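Local structure of CRISPR/cas2 protein (Pyrococcus horikoshii OT3, 6K2E) at residues V8-N13 with R19-L24; M4-V9 with T26-R31; M50-I55 with V62-F67. The protein belongs to the Cas2 family of CRISPR-associated proteins and, as in its relatives, probably works as a dimer that takes part in acquiring new spacers. One frame throughout, in Å; residues are numbered along the deposited sequence.

Interaction 1. Residues V8-N13 with R19-L24; sequences VVYDVN and RVHKLL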
loop_
_atom_site.group_PDB
_atom_site.type_symbol
_atom_site.label_atom_id
_atom_site.label_comp_id
_atom_site.label_asym_id
_atom_site.label_seq_id
_atom_site.Cartn_x
_atom_site.Cartn_y
_atom_site.Cartn_z
ATOM N N VAL A 8 4.702 3.285 -0.522
ATOM C CA VAL A 8 5.269 2.416 -1.553
ATOM C C VAL A 8 4.955 0.966 -1.214
ATOM O O VAL A 8 5.293 0.492 -0.123
ATOM C CB VAL A 8 6.784 2.621 -1.715
ATOM C CG1 VAL A 8 7.388 1.510 -2.530
ATOM C CG2 VAL A 8 7.056 3.963 -2.370
ATOM N N VAL A 9 4.282 0.274 -2.129
ATOM C CA VAL A 9 4.049 -1.163 -2.026
ATOM C C VAL A 9 4.725 -1.821 -3.216
ATOM O O VAL A 9 4.412 -1.483 -4.365
ATOM C CB VAL A 9 2.551 -1.505 -2.001
ATOM C CG1 VAL A 9 2.360 -2.887 -1.494
ATOM C CG2 VAL A 9 1.760 -0.508 -1.153
ATOM N N TYR A 10 5.663 -2.738 -2.956
ATOM C CA TYR A 10 6.334 -3.430 -4.054
ATOM C C TYR A 10 5.910 -4.885 -4.143
ATOM O O TYR A 10 5.520 -5.513 -3.161
ATOM C CB TYR A 10 7.870 -3.375 -3.980
ATOM C CG TYR A 10 8.521 -4.126 -2.842
ATOM C CD1 TYR A 10 9.002 -5.415 -3.004
ATOM C CD2 TYR A 10 8.690 -3.522 -1.620
ATOM C CE1 TYR A 10 9.603 -6.084 -1.949
ATOM C CE2 TYR A 10 9.295 -4.162 -0.593
ATOM C CZ TYR A 10 9.744 -5.440 -0.745
ATOM O OH TYR A 10 10.346 -6.060 0.328
ATOM N N ASP A 11 5.977 -5.397 -5.349
ATOM C CA ASP A 11 5.729 -6.797 -5.629
ATOM C C ASP A 11 6.754 -7.183 -6.694
ATOM O O ASP A 11 6.599 -6.840 -7.867
ATOM C CB ASP A 11 4.302 -7.007 -6.070
ATOM C CG ASP A 11 4.000 -8.440 -6.338
ATOM O OD1 ASP A 11 3.896 -9.202 -5.354
ATOM O OD2 ASP A 11 3.880 -8.798 -7.534
ATOM N N VAL A 12 7.883 -7.735 -6.250
ATOM C CA VAL A 12 8.990 -8.084 -7.127
ATOM C C VAL A 12 9.338 -9.544 -6.888
ATOM O O VAL A 12 9.005 -10.123 -5.851
ATOM C CB VAL A 12 10.239 -7.178 -6.963
ATOM C CG1 VAL A 12 9.863 -5.707 -7.061
ATOM C CG2 VAL A 12 10.998 -7.464 -5.690
ATOM N N ASN A 13 10.003 -10.136 -7.885
ATOM C CA ASN A 13 10.500 -11.507 -7.803
ATOM C C ASN A 13 11.492 -11.677 -6.647
ATOM O O ASN A 13 12.150 -10.726 -6.215
ATOM C CB ASN A 13 11.167 -11.863 -9.133
ATOM C CG ASN A 13 11.563 -13.313 -9.225
ATOM O OD1 ASN A 13 12.707 -13.687 -8.918
ATOM N ND2 ASN A 13 10.615 -14.144 -9.628
ATOM N N ARG A 19 17.288 -6.204 -3.202
ATOM C CA ARG A 19 17.731 -4.965 -3.808
ATOM C C ARG A 19 16.649 -3.901 -3.740
ATOM O O ARG A 19 16.956 -2.745 -3.438
ATOM C CB ARG A 19 18.101 -5.205 -5.273
ATOM C CG ARG A 19 19.183 -6.224 -5.516
ATOM C CD ARG A 19 19.394 -6.456 -7.010
ATOM N NE ARG A 19 19.937 -5.252 -7.629
ATOM C CZ ARG A 19 19.791 -4.926 -8.912
ATOM N NH1 ARG A 19 19.116 -5.728 -9.748
ATOM N NH2 ARG A 19 20.331 -3.794 -9.358
ATOM N N VAL A 20 15.378 -4.301 -3.851
ATOM C CA VAL A 20 14.282 -3.344 -3.737
ATOM C C VAL A 20 14.125 -2.883 -2.290
ATOM O O VAL A 20 13.961 -1.687 -2.026
ATOM C CB VAL A 20 12.978 -3.956 -4.300
ATOM C CG1 VAL A 20 11.763 -3.125 -3.945
ATOM C CG2 VAL A 20 13.046 -4.058 -5.794
ATOM N N HIS A 21 14.272 -3.801 -1.331
ATOM C CA HIS A 21 14.085 -3.459 0.080
ATOM C C HIS A 21 15.205 -2.570 0.619
ATOM O O HIS A 21 14.932 -1.611 1.354
ATOM C CB HIS A 21 13.968 -4.737 0.913
ATOM C CG HIS A 21 13.663 -4.502 2.363
ATOM N ND1 HIS A 21 14.651 -4.366 3.324
ATOM C CD2 HIS A 21 12.480 -4.399 3.020
ATOM C CE1 HIS A 21 14.089 -4.173 4.505
ATOM N NE2 HIS A 21 12.773 -4.182 4.348
ATOM N N LYS A 22 16.462 -2.842 0.236
ATOM C CA LYS A 22 17.584 -2.031 0.719
ATOM C C LYS A 22 17.533 -0.628 0.131
ATOM O O LYS A 22 17.778 0.360 0.840
ATOM C CB LYS A 22 18.921 -2.701 0.373
ATOM C CG LYS A 22 19.315 -3.842 1.307
ATOM C CD LYS A 22 20.773 -4.258 1.123
ATOM C CE LYS A 22 21.143 -5.433 2.042
ATOM N NZ LYS A 22 20.580 -5.301 3.421
ATOM N N LEU A 23 17.132 -0.533 -1.141
ATOM C CA LEU A 23 16.988 0.752 -1.807
ATOM C C LEU A 23 15.880 1.587 -1.173
ATOM O O LEU A 23 16.090 2.783 -0.896
ATOM C CB LEU A 23 16.716 0.519 -3.291
ATOM C CG LEU A 23 16.369 1.748 -4.115
ATOM C CD1 LEU A 23 17.529 2.741 -4.106
ATOM C CD2 LEU A 23 15.950 1.370 -5.542
ATOM N N LEU A 24 14.727 0.956 -0.863
ATOM C CA LEU A 24 13.645 1.687 -0.213
ATOM C C LEU A 24 13.966 2.065 1.230
ATOM O O LEU A 24 13.372 3.022 1.737
ATOM C CB LEU A 24 12.361 0.877 -0.259
ATOM C CG LEU A 24 11.650 0.815 -1.607
ATOM C CD1 LEU A 24 10.596 -0.298 -1.667
ATOM C CD2 LEU A 24 11.039 2.163 -1.935
#

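Interaction 2. Residues M4-V9 with T26-R31; sequences MYVIVV and TYLFWR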
loop_
_atom_site.group_PDB
_atom_site.type_symbol
_atom_site.label_atom_id
_atom_site.label_comp_id
_atom_site.label_asym_id
_atom_site.label_seq_id
_atom_site.Cartn_x
_atom_site.Cartn_y
_atom_site.Cartn_z
ATOM N N MET A 4 6.427 16.076 -0.550
ATOM C CA MET A 4 5.314 15.150 -0.690
ATOM C C MET A 4 5.462 14.028 0.325
ATOM O O MET A 4 6.530 13.831 0.906
ATOM C CB MET A 4 5.222 14.536 -2.097
ATOM C CG MET A 4 4.603 15.432 -3.169
ATOM S SD MET A 4 5.828 16.362 -4.063
ATOM C CE MET A 4 6.977 15.028 -4.413
ATOM N N TYR A 5 4.361 13.330 0.578
ATOM C CA TYR A 5 4.388 12.080 1.328
ATOM C C TYR A 5 4.109 10.911 0.386
ATOM O O TYR A 5 3.241 11.011 -0.483
ATOM C CB TYR A 5 3.366 12.105 2.474
ATOM C CG TYR A 5 3.650 11.095 3.552
ATOM C CD1 TYR A 5 3.073 9.817 3.527
ATOM C CD2 TYR A 5 4.503 11.400 4.588
ATOM C CE1 TYR A 5 3.356 8.884 4.520
ATOM C CE2 TYR A 5 4.777 10.477 5.589
ATOM C CZ TYR A 5 4.217 9.231 5.544
ATOM O OH TYR A 5 4.520 8.351 6.544
ATOM N N VAL A 6 4.818 9.789 0.570
ATOM C CA VAL A 6 4.618 8.639 -0.310
ATOM C C VAL A 6 4.346 7.375 0.495
ATOM O O VAL A 6 4.818 7.223 1.623
ATOM C CB VAL A 6 5.802 8.395 -1.275
ATOM C CG1 VAL A 6 5.832 9.450 -2.360
ATOM C CG2 VAL A 6 7.100 8.354 -0.530
ATOM N N ILE A 7 3.568 6.466 -0.099
ATOM C CA ILE A 7 3.382 5.100 0.393
ATOM C C ILE A 7 3.745 4.175 -0.754
ATOM O O ILE A 7 3.202 4.314 -1.855
ATOM C CB ILE A 7 1.944 4.805 0.859
ATOM C CG1 ILE A 7 1.511 5.701 1.998
ATOM C CG2 ILE A 7 1.812 3.362 1.339
ATOM C CD1 ILE A 7 0.032 5.514 2.319
ATOM N N VAL A 8 4.702 3.285 -0.522
ATOM C CA VAL A 8 5.269 2.416 -1.553
ATOM C C VAL A 8 4.955 0.966 -1.214
ATOM O O VAL A 8 5.293 0.492 -0.123
ATOM C CB VAL A 8 6.784 2.621 -1.715
ATOM C CG1 VAL A 8 7.388 1.510 -2.530
ATOM C CG2 VAL A 8 7.056 3.963 -2.370
ATOM N N VAL A 9 4.282 0.274 -2.129
ATOM C CA VAL A 9 4.049 -1.163 -2.026
ATOM C C VAL A 9 4.725 -1.821 -3.216
ATOM O O VAL A 9 4.412 -1.483 -4.365
ATOM C CB VAL A 9 2.551 -1.505 -2.001
ATOM C CG1 VAL A 9 2.360 -2.887 -1.494
ATOM C CG2 VAL A 9 1.760 -0.508 -1.153
ATOM N N THR A 26 16.930 3.186 2.288
ATOM C CA THR A 26 17.702 4.423 2.213
ATOM C C THR A 26 16.799 5.665 2.233
ATOM O O THR A 26 17.155 6.666 2.862
ATOM C CB THR A 26 18.664 4.409 1.006
ATOM O OG1 THR A 26 17.959 4.151 -0.203
ATOM C CG2 THR A 26 19.665 3.317 1.213
ATOM N N TYR A 27 15.649 5.638 1.534
ATOM C CA TYR A 27 14.830 6.844 1.443
ATOM C C TYR A 27 13.687 6.873 2.436
ATOM O O TYR A 27 13.267 7.966 2.819
ATOM C CB TYR A 27 14.225 7.008 0.044
ATOM C CG TYR A 27 15.209 7.185 -1.078
ATOM C CD1 TYR A 27 15.832 6.080 -1.640
ATOM C CD2 TYR A 27 15.515 8.449 -1.585
ATOM C CE1 TYR A 27 16.730 6.209 -2.665
ATOM C CE2 TYR A 27 16.428 8.594 -2.623
ATOM C CZ TYR A 27 17.031 7.455 -3.152
ATOM O OH TYR A 27 17.939 7.512 -4.177
ATOM N N LEU A 28 13.134 5.724 2.833
ATOM C CA LEU A 28 11.821 5.710 3.473
ATOM C C LEU A 28 11.834 4.872 4.741
ATOM O O LEU A 28 12.756 4.104 5.007
ATOM C CB LEU A 28 10.744 5.188 2.504
ATOM C CG LEU A 28 10.458 6.113 1.310
ATOM C CD1 LEU A 28 9.616 5.458 0.224
ATOM C CD2 LEU A 28 9.807 7.377 1.820
ATOM N N PHE A 29 10.744 4.985 5.484
ATOM C CA PHE A 29 10.546 4.278 6.742
ATOM C C PHE A 29 9.881 2.951 6.431
ATOM O O PHE A 29 8.834 2.906 5.783
ATOM C CB PHE A 29 9.703 5.144 7.697
ATOM C CG PHE A 29 9.031 4.391 8.831
ATOM C CD1 PHE A 29 7.662 4.050 8.756
ATOM C CD2 PHE A 29 9.730 4.084 10.007
ATOM C CE1 PHE A 29 7.022 3.374 9.810
ATOM C CE2 PHE A 29 9.093 3.407 11.074
ATOM C CZ PHE A 29 7.743 3.052 10.971
ATOM N N TRP A 30 10.495 1.875 6.873
ATOM C CA TRP A 30 9.906 0.553 6.711
ATOM C C TRP A 30 8.730 0.385 7.660
ATOM O O TRP A 30 8.909 0.362 8.884
ATOM C CB TRP A 30 10.967 -0.504 6.965
ATOM C CG TRP A 30 10.519 -1.842 6.667
ATOM C CD1 TRP A 30 9.544 -2.202 5.796
ATOM C CD2 TRP A 30 11.019 -3.030 7.233
ATOM N NE1 TRP A 30 9.398 -3.548 5.775
ATOM C CE2 TRP A 30 10.300 -4.090 6.653
ATOM C CE3 TRP A 30 12.018 -3.316 8.173
ATOM C CZ2 TRP A 30 10.547 -5.413 6.981
ATOM C CZ3 TRP A 30 12.260 -4.650 8.500
ATOM C CH2 TRP A 30 11.529 -5.671 7.906
ATOM N N ARG A 31 7.523 0.303 7.099
ATOM C CA ARG A 31 6.326 0.084 7.906
ATOM C C ARG A 31 6.180 -1.383 8.277
ATOM O O ARG A 31 6.298 -1.762 9.447
ATOM C CB ARG A 31 5.087 0.574 7.135
ATOM C CG ARG A 31 3.720 0.170 7.687
ATOM C CD ARG A 31 3.514 0.716 9.075
ATOM N NE ARG A 31 3.266 2.147 9.063
ATOM C CZ ARG A 31 3.165 2.886 10.156
ATOM N NH1 ARG A 31 3.297 2.322 11.350
ATOM N NH2 ARG A 31 2.920 4.184 10.050
#

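Interaction 3. Residues M50-I55 with V62-F67; sequences MRLKRI and VLIYIF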
loop_
_atom_site.group_PDB
_atom_site.type_symbol
_atom_site.label_atom_id
_atom_site.label_comp_id
_atom_site.label_asym_id
_atom_site.label_seq_id
_atom_site.Cartn_x
_atom_site.Cartn_y
_atom_site.Cartn_z
ATOM N N MET A 50 13.916 6.358 -10.354
ATOM C CA MET A 50 14.916 5.999 -11.352
ATOM C C MET A 50 15.729 4.791 -10.897
ATOM O O MET A 50 16.024 3.896 -11.694
ATOM C CB MET A 50 15.828 7.198 -11.641
ATOM C CG MET A 50 16.928 6.941 -12.695
ATOM S SD MET A 50 18.554 6.537 -11.988
ATOM C CE MET A 50 19.690 7.201 -13.211
ATOM N N ARG A 51 16.112 4.753 -9.627
ATOM C CA ARG A 51 16.866 3.607 -9.152
ATOM C C ARG A 51 15.983 2.361 -9.049
ATOM O O ARG A 51 16.457 1.250 -9.328
ATOM C CB ARG A 51 17.537 3.959 -7.821
ATOM C CG ARG A 51 18.741 4.892 -8.006
ATOM C CD ARG A 51 19.248 5.492 -6.700
ATOM N NE ARG A 51 20.186 4.590 -6.037
ATOM C CZ ARG A 51 20.573 4.707 -4.769
ATOM N NH1 ARG A 51 20.110 5.702 -4.020
ATOM N NH2 ARG A 51 21.410 3.821 -4.242
ATOM N N LEU A 52 14.688 2.533 -8.733
ATOM C CA LEU A 52 13.753 1.408 -8.754
ATOM C C LEU A 52 13.548 0.901 -10.168
ATOM O O LEU A 52 13.476 -0.312 -10.393
ATOM C CB LEU A 52 12.403 1.823 -8.173
ATOM C CG LEU A 52 12.230 1.847 -6.652
ATOM C CD1 LEU A 52 11.009 2.648 -6.245
ATOM C CD2 LEU A 52 12.155 0.442 -6.097
ATOM N N LYS A 53 13.522 1.817 -11.139
ATOM C CA LYS A 53 13.261 1.441 -12.521
ATOM C C LYS A 53 14.403 0.623 -13.105
ATOM O O LYS A 53 14.183 -0.203 -14.000
ATOM C CB LYS A 53 13.017 2.690 -13.358
ATOM C CG LYS A 53 12.072 2.485 -14.518
ATOM C CD LYS A 53 11.643 3.817 -15.076
ATOM C CE LYS A 53 10.138 3.839 -15.260
ATOM N NZ LYS A 53 9.666 5.214 -15.560
ATOM N N ARG A 54 15.615 0.811 -12.591
ATOM C CA ARG A 54 16.753 0.043 -13.061
ATOM C C ARG A 54 16.864 -1.303 -12.372
ATOM O O ARG A 54 17.626 -2.150 -12.840
ATOM C CB ARG A 54 18.048 0.844 -12.858
ATOM C CG ARG A 54 18.030 2.212 -13.560
ATOM C CD ARG A 54 19.409 2.826 -13.838
ATOM N NE ARG A 54 20.426 1.828 -14.166
ATOM C CZ ARG A 54 20.588 1.289 -15.373
ATOM N NH1 ARG A 54 19.827 1.678 -16.391
ATOM N NH2 ARG A 54 21.537 0.382 -15.572
ATOM N N ILE A 55 16.062 -1.553 -11.344
ATOM C CA ILE A 55 16.064 -2.829 -10.641
ATOM C C ILE A 55 14.972 -3.742 -11.169
ATOM O O ILE A 55 15.223 -4.916 -11.453
ATOM C CB ILE A 55 15.902 -2.617 -9.120
ATOM C CG1 ILE A 55 17.157 -2.030 -8.489
ATOM C CG2 ILE A 55 15.578 -3.935 -8.438
ATOM C CD1 ILE A 55 17.028 -1.852 -6.986
ATOM N N VAL A 62 6.108 -2.010 -8.642
ATOM C CA VAL A 62 6.206 -1.144 -7.464
ATOM C C VAL A 62 5.116 -0.079 -7.562
ATOM O O VAL A 62 5.060 0.670 -8.548
ATOM C CB VAL A 62 7.587 -0.466 -7.308
ATOM C CG1 VAL A 62 7.633 0.264 -5.994
ATOM C CG2 VAL A 62 8.763 -1.450 -7.380
ATOM N N LEU A 63 4.240 -0.027 -6.560
ATOM C CA LEU A 63 3.217 1.015 -6.473
ATOM C C LEU A 63 3.695 2.195 -5.632
ATOM O O LEU A 63 4.019 2.029 -4.457
ATOM C CB LEU A 63 1.946 0.467 -5.839
ATOM C CG LEU A 63 1.181 -0.622 -6.557
ATOM C CD1 LEU A 63 -0.143 -0.807 -5.860
ATOM C CD2 LEU A 63 0.999 -0.208 -7.999
ATOM N N ILE A 64 3.663 3.397 -6.197
ATOM C CA ILE A 64 4.059 4.603 -5.471
ATOM C C ILE A 64 2.862 5.541 -5.426
ATOM O O ILE A 64 2.449 6.082 -6.458
ATOM C CB ILE A 64 5.276 5.294 -6.096
ATOM C CG1 ILE A 64 6.415 4.278 -6.292
ATOM C CG2 ILE A 64 5.691 6.495 -5.216
ATOM C CD1 ILE A 64 7.635 4.824 -6.973
ATOM N N TYR A 65 2.288 5.705 -4.238
ATOM C CA TYR A 65 1.169 6.612 -3.991
ATOM C C TYR A 65 1.721 7.944 -3.476
ATOM O O TYR A 65 2.269 7.999 -2.378
ATOM C CB TYR A 65 0.207 6.002 -2.961
ATOM C CG TYR A 65 -0.604 4.826 -3.452
ATOM C CD1 TYR A 65 -1.860 5.014 -4.040
ATOM C CD2 TYR A 65 -0.116 3.523 -3.350
ATOM C CE1 TYR A 65 -2.614 3.940 -4.502
ATOM C CE2 TYR A 65 -0.864 2.438 -3.826
ATOM C CZ TYR A 65 -2.105 2.661 -4.393
ATOM O OH TYR A 65 -2.827 1.598 -4.851
ATOM N N ILE A 66 1.537 9.019 -4.230
ATOM C CA ILE A 66 2.125 10.323 -3.908
ATOM C C ILE A 66 1.042 11.262 -3.368
ATOM O O ILE A 66 0.071 11.564 -4.073
ATOM C CB ILE A 66 2.814 10.937 -5.136
ATOM C CG1 ILE A 66 3.811 9.934 -5.735
ATOM C CG2 ILE A 66 3.507 12.217 -4.745
ATOM C CD1 ILE A 66 3.616 9.646 -7.194
ATOM N N PHE A 67 1.232 11.766 -2.137
ATOM C CA PHE A 67 0.279 12.610 -1.404
ATOM C C PHE A 67 0.849 14.007 -1.161
ATOM O O PHE A 67 2.071 14.171 -1.035
ATOM C CB PHE A 67 -0.094 12.002 -0.040
ATOM C CG PHE A 67 -0.581 10.606 -0.130
ATOM C CD1 PHE A 67 0.306 9.529 -0.016
ATOM C CD2 PHE A 67 -1.920 10.352 -0.344
ATOM C CE1 PHE A 67 -0.139 8.231 -0.123
ATOM C CE2 PHE A 67 -2.367 9.050 -0.471
ATOM C CZ PHE A 67 -1.477 7.988 -0.337
#

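Interaction 1. Residues V8-N13 with R19-L24
Strand 8-11 and helix 19-24 run nearly antiparallel, at 165°, with their axes 10.2 Å apart at closest approach, so that Val8 lies nearest Leu24 and Val12 nearest Val20 along the backbones. Only side chains bridge the gap; no hydrogen bond crosses it. Tyr10 is the central piece. Its CG sits between the backbone N and the carbonyl carbon (chi1 67°), which swings the ring toward the helix. Val20 CG1 lies over one ring face, 3.8 Å from the centroid and 20° off the normal, in a CH-pi contact shifted toward the rim. Leu24 CD1 approaches Tyr10 CD2 obliquely at 3.7 Å, while Tyr10 OH comes to the edge of the His21 ring, 3.8 Å from CD2. Val20 forks: its other methyl, CG2, meets Val12 CG1 at 3.8 Å. At the far end Val8 and Leu24 reach tip to tip, CG1 to CD2. Were Tyr10 cut back to an alanine, Val20 CG1 and Leu24 CD1 would probably lose the ring they pack on, leaving a gap between strand and helix. The arrangement is the first strand-to-helix step of the ferredoxin-like Cas2 fold. Helix 42-55 flanks helix 17-27 through Ile55 on Val20, strand 61-67 adds Val62 beside Val8 and Tyr10, and Phe36 of strand 35-41 packs on Tyr10 and Leu24.

Interaction 2. Residues M4-V9 with T26-R31
Leu28, in the turn between helix 17-27 and strand 29-32, projects its two methyls onto Val6 and Val8 of strand 3-11, and this is where the contact is packed. With its CG anti to the carbonyl carbon (chi1 -67°), the leucine sends CD2 to Val6 CG2 at 3.7 Å; CD1 lies 3.9 Å from Val8 CG2 and also faces Val6 CG2. The fork thus straddles two residues of the strand, and both valines meet the leucine at about a right angle. No hydrogen bond joins the segments, and the three touching residues are buried. Phe36 and Leu40 of strand 35-41, together with Leu48 of helix 42-55, also pack on Leu28.

Past Leu28 the contact loosens quickly. Phe29 and Trp30 are exposed and do not touch strand 3-11; instead the edge of the Phe29 ring, at CE1, lies over the centre of the Arg31 guanidinium, 3.9 Å above its plane. Arg31 NE forms a salt bridge with Glu37, whose other carboxylate oxygen, OE1, is hydrogen-bonded to Tyr5 OH. Polar groups are thus paired beside the apolar contact rather than within it. Methyl against methyl, the contact suggests that burial of apolar surface, more than any directional bond, probably holds the turn against the sheet of this ferredoxin-like fold.

Interaction 3. Residues M50-I55 with V62-F67
Leu52 of helix 42-55 presents its two methyls to strand 61-67, CD2 to Val62 alone and CD1 to both Val62 and Ile64. CD2 lies 4.1 Å from Val62 CG2, and CD1 meets Ile64 CD1 at 4.1 Å as well, with Val62 CG1 close beside it. The approaches differ: Leu52 crosses Val62 at about a right angle, but Leu52 and Ile64 reach toward each other tip to tip. In Ile64, CG1 is anti to the carbonyl carbon (chi1 -52°) and the chain then runs on extended, which carries its terminal methyl out from the sheet to the leucine. These three residues are buried and their contact is wholly apolar.

The next shell sets their positions. Ile55 N is hydrogen-bonded to Leu52 O at 3.0 Å, and Ile55 packs on Leu23 of helix 17-27, tying the end of segment 50-55 to its neighbour. Leu45, farther back on helix 42-55, touches Ile64. Backbone hydrogen bonds from Leu63 to Val9 and from Tyr65 to Ile7 hold the strand in the sheet, and its two-residue periodicity puts Val62 and Ile64 on the helix face.

Helix 42-55 and strand 61-67 form the second helix-to-strand unit of the ferredoxin-like fold. Strand 61-67 is an outer strand of this chain's sheet, bordered by strand 3-11, and it pairs in an antiparallel ladder with a strand of the second subunit, carrying the sheet across the interface.

Overall arrangement
All three interactions pack apolar side chains against one four-stranded antiparallel sheet, with centres 9 to 11 Å apart. Interactions 1 and 2 share Val8, whose two methyls divide the work: CG1 serves helix 17-27 and CG2 serves the turn after it. They also meet at His21 NE2 and Trp30 CE2, 3.4 Å apart. Interaction 3 joins interaction 2 through the neighbouring strand, where Tyr5 O and Phe67 N make a probable hydrogen bond of 2.7 Å, and interaction 1 through the helices, where Leu23 CD2 lies 3.6 Å from Leu52 N. The second subunit is near all three, consistent with Cas2 acting as a dimer.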